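Local coordinates for Lin0012 protein (Listeria innocua, PDB 3K17), which probably phosphorylates phosphomevalonate at the expense of ATP, as a GHMP-family kinase of the mevalonate route to isopentenyl diphosphate, at residues P12-V24 / K312-F325. Sequence-based numbering, arbitrary orientation.
Sequences PGKLYVAGEYAVV and KSSGSGGGDCGIAF
Glu20 and Lys312 form the salt bridge of this contact, arriving from opposite directions. Lys312 NZ lies 2.7 Å from both OE1 and OE2 of Glu20, on the syn lone pair of each, so the ammonium straddles the carboxylate. Two bends near the end of the lysine chain curl the ammonium back to Ser313 O as well, while Val17 O accepts from above its carbonyl plane at 3.0 Å from NZ. The anti lone pair of Glu20 OE2 receives Gly315 N at 2.7 Å, nearly straight at 166°; two donors thus fix the carboxylate's rotation.

Hydroxyls supply the remaining direct bonds. Ser314 OG donates to Tyr16 O (2.6 Å) on an in-plane lone pair, and a water links the same OG to Tyr16 N and Lys14 NZ. Tyr21 OH similarly donates to Ser316 O at 2.6 Å, the carbonyl oxygen lying in the plane of the ring.

The glycine-rich turn through Gly315 to Gly319, between antiparallel strands 310-313 and 321-326, is consistent with the glycine-rich third motif of GHMP kinases. It meets the end of strand 7-18 at Tyr16 and the following Glu20 and Tyr21. Beside Lys312 and Ile323, Val17 and Ala18 both face Ile31 in a classic beta bulge.

Apolar side chains pack where strands 12-18 and 321-325 approach to 8.4 Å between axes, crossing at -58°. Leu15 CD1 meets Ile323 CG2 at 4.1 Å as the two side chains slide past each other; Val17 CG1 touches Ile323 CD1 and the edge of the Phe325 ring.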
# COMPACT_ATOMS: atom_id res chain seq x y z
N PRO A 12 -40.88 7.91 -6.77
CA PRO A 12 -41.12 9.03 -5.87
C PRO A 12 -40.16 9.02 -4.69
O PRO A 12 -39.64 7.97 -4.31
CB PRO A 12 -42.57 8.80 -5.43
CG PRO A 12 -42.62 7.29 -5.33
CD PRO A 12 -41.90 6.85 -6.60
N GLY A 13 -39.92 10.21 -4.13
CA GLY A 13 -39.06 10.33 -2.97
C GLY A 13 -39.88 9.89 -1.76
O GLY A 13 -41.07 9.58 -1.91
N LYS A 14 -39.28 9.89 -0.58
CA LYS A 14 -39.99 9.44 0.62
C LYS A 14 -39.81 10.37 1.80
O LYS A 14 -38.85 11.13 1.87
CB LYS A 14 -39.50 8.05 1.02
CG LYS A 14 -38.04 8.04 1.54
CD LYS A 14 -37.95 8.20 3.07
CE LYS A 14 -36.60 8.76 3.52
NZ LYS A 14 -36.52 10.24 3.26
N LEU A 15 -40.74 10.27 2.74
CA LEU A 15 -40.70 11.05 3.96
C LEU A 15 -41.24 10.21 5.11
O LEU A 15 -42.37 9.72 5.04
CB LEU A 15 -41.56 12.31 3.83
CG LEU A 15 -40.93 13.51 3.11
CD1 LEU A 15 -41.95 14.62 2.95
CD2 LEU A 15 -39.72 14.00 3.92
N TYR A 16 -40.43 10.03 6.14
CA TYR A 16 -40.89 9.30 7.32
C TYR A 16 -41.91 10.22 7.97
O TYR A 16 -41.73 11.44 7.99
CB TYR A 16 -39.73 9.06 8.28
CG TYR A 16 -38.99 7.76 8.02
CD1 TYR A 16 -39.48 6.55 8.52
CD2 TYR A 16 -37.84 7.74 7.25
CE1 TYR A 16 -38.84 5.36 8.25
CE2 TYR A 16 -37.18 6.54 6.97
CZ TYR A 16 -37.70 5.35 7.47
OH TYR A 16 -37.07 4.16 7.20
N VAL A 17 -42.97 9.64 8.50
CA VAL A 17 -44.01 10.43 9.15
C VAL A 17 -43.99 10.18 10.66
O VAL A 17 -44.24 11.08 11.44
CB VAL A 17 -45.41 10.09 8.59
CG1 VAL A 17 -46.48 10.87 9.36
CG2 VAL A 17 -45.47 10.43 7.11
N ALA A 18 -43.66 8.95 11.04
CA ALA A 18 -43.60 8.56 12.44
C ALA A 18 -42.84 7.24 12.61
O ALA A 18 -42.79 6.43 11.69
CB ALA A 18 -45.02 8.40 13.00
N GLY A 19 -42.25 7.03 13.78
CA GLY A 19 -41.53 5.80 14.04
C GLY A 19 -40.06 5.78 13.70
O GLY A 19 -39.42 4.72 13.79
N GLU A 20 -39.50 6.92 13.31
CA GLU A 20 -38.08 6.99 12.96
C GLU A 20 -37.17 6.58 14.12
O GLU A 20 -37.50 6.81 15.29
CB GLU A 20 -37.69 8.40 12.51
CG GLU A 20 -38.49 8.93 11.34
CD GLU A 20 -39.50 9.99 11.77
OE1 GLU A 20 -40.29 9.71 12.69
OE2 GLU A 20 -39.49 11.09 11.19
N TYR A 21 -36.03 6.01 13.76
CA TYR A 21 -35.02 5.52 14.69
C TYR A 21 -35.40 4.17 15.26
O TYR A 21 -34.63 3.22 15.14
CB TYR A 21 -34.77 6.55 15.81
CG TYR A 21 -33.87 7.68 15.36
CD1 TYR A 21 -32.49 7.49 15.22
CD2 TYR A 21 -34.40 8.93 15.02
CE1 TYR A 21 -31.66 8.51 14.75
CE2 TYR A 21 -33.58 9.96 14.55
CZ TYR A 21 -32.21 9.74 14.42
OH TYR A 21 -31.40 10.75 13.94
N ALA A 22 -36.58 4.08 15.85
CA ALA A 22 -37.04 2.82 16.41
C ALA A 22 -37.22 1.81 15.28
O ALA A 22 -36.98 0.61 15.44
CB ALA A 22 -38.37 3.02 17.14
N VAL A 23 -37.62 2.31 14.12
CA VAL A 23 -37.86 1.47 12.96
C VAL A 23 -36.65 0.63 12.54
O VAL A 23 -36.82 -0.38 11.86
CB VAL A 23 -38.38 2.30 11.76
CG1 VAL A 23 -37.27 3.18 11.19
CG2 VAL A 23 -38.96 1.39 10.71
N VAL A 24 -35.45 1.02 12.94
CA VAL A 24 -34.27 0.24 12.57
C VAL A 24 -34.32 -1.11 13.28
O VAL A 24 -33.74 -2.09 12.81
CB VAL A 24 -32.94 0.95 12.92
CG1 VAL A 24 -32.93 2.36 12.34
CG2 VAL A 24 -32.75 1.01 14.43
N LYS A 312 -43.39 17.77 13.11
CA LYS A 312 -42.17 17.14 13.62
C LYS A 312 -41.14 16.99 12.52
O LYS A 312 -41.41 17.23 11.35
CB LYS A 312 -42.50 15.75 14.19
CG LYS A 312 -43.18 14.82 13.19
CD LYS A 312 -43.42 13.41 13.76
CE LYS A 312 -42.14 12.59 13.89
NZ LYS A 312 -41.67 12.01 12.59
N SER A 313 -39.93 16.59 12.91
CA SER A 313 -38.88 16.37 11.94
C SER A 313 -39.25 15.08 11.22
O SER A 313 -39.99 14.24 11.76
CB SER A 313 -37.53 16.22 12.64
OG SER A 313 -37.59 15.24 13.67
N SER A 314 -38.76 14.93 10.00
CA SER A 314 -39.02 13.73 9.21
C SER A 314 -37.70 13.03 8.92
O SER A 314 -36.83 13.57 8.23
CB SER A 314 -39.73 14.09 7.90
OG SER A 314 -39.81 12.94 7.07
N GLY A 315 -37.56 11.83 9.45
CA GLY A 315 -36.34 11.07 9.24
C GLY A 315 -35.37 11.20 10.40
O GLY A 315 -35.75 11.12 11.57
N SER A 316 -34.11 11.42 10.06
CA SER A 316 -33.06 11.53 11.05
C SER A 316 -33.10 12.82 11.85
O SER A 316 -32.56 12.89 12.95
CB SER A 316 -31.69 11.43 10.37
OG SER A 316 -31.47 12.59 9.57
N GLY A 317 -33.76 13.84 11.31
CA GLY A 317 -33.78 15.11 12.01
C GLY A 317 -32.40 15.72 11.82
O GLY A 317 -31.64 15.27 10.97
N GLY A 318 -32.05 16.73 12.62
CA GLY A 318 -30.74 17.35 12.48
C GLY A 318 -30.71 18.27 11.27
O GLY A 318 -29.72 18.97 11.04
N GLY A 319 -31.81 18.28 10.52
CA GLY A 319 -31.90 19.10 9.33
C GLY A 319 -32.92 18.48 8.39
O GLY A 319 -33.92 17.92 8.84
N ASP A 320 -32.66 18.55 7.09
CA ASP A 320 -33.56 18.00 6.09
C ASP A 320 -34.97 18.57 6.24
O ASP A 320 -35.12 19.75 6.54
CB ASP A 320 -33.58 16.46 6.16
CG ASP A 320 -32.29 15.84 5.63
OD1 ASP A 320 -31.53 16.54 4.92
OD2 ASP A 320 -32.04 14.65 5.92
N CYS A 321 -35.99 17.75 6.04
CA CYS A 321 -37.36 18.26 6.13
C CYS A 321 -38.12 18.00 7.41
O CYS A 321 -37.87 17.02 8.13
CB CYS A 321 -38.21 17.69 4.99
SG CYS A 321 -37.67 18.11 3.32
N GLY A 322 -39.06 18.90 7.68
CA GLY A 322 -39.95 18.77 8.82
C GLY A 322 -41.30 18.61 8.14
O GLY A 322 -41.45 19.00 6.97
N ILE A 323 -42.29 18.04 8.82
CA ILE A 323 -43.62 17.84 8.23
C ILE A 323 -44.72 18.23 9.21
O ILE A 323 -44.48 18.31 10.41
CB ILE A 323 -43.86 16.36 7.85
CG1 ILE A 323 -43.71 15.48 9.09
CG2 ILE A 323 -42.89 15.93 6.75
CD1 ILE A 323 -44.06 14.02 8.88
N ALA A 324 -45.92 18.45 8.69
CA ALA A 324 -47.04 18.83 9.55
C ALA A 324 -48.41 18.49 8.98
O ALA A 324 -48.58 18.33 7.77
CB ALA A 324 -46.97 20.33 9.84
N PHE A 325 -49.38 18.37 9.89
CA PHE A 325 -50.78 18.10 9.56
C PHE A 325 -51.56 19.30 10.09
O PHE A 325 -51.35 19.71 11.23
CB PHE A 325 -51.27 16.83 10.27
CG PHE A 325 -50.78 15.56 9.65
CD1 PHE A 325 -51.31 15.10 8.45
CD2 PHE A 325 -49.80 14.80 10.27
CE1 PHE A 325 -50.87 13.91 7.87
CE2 PHE A 325 -49.35 13.60 9.70
CZ PHE A 325 -49.89 13.16 8.50
O HOH W 1 -37.82 11.26 5.97
O HOH W 2 -37.72 12.67 12.72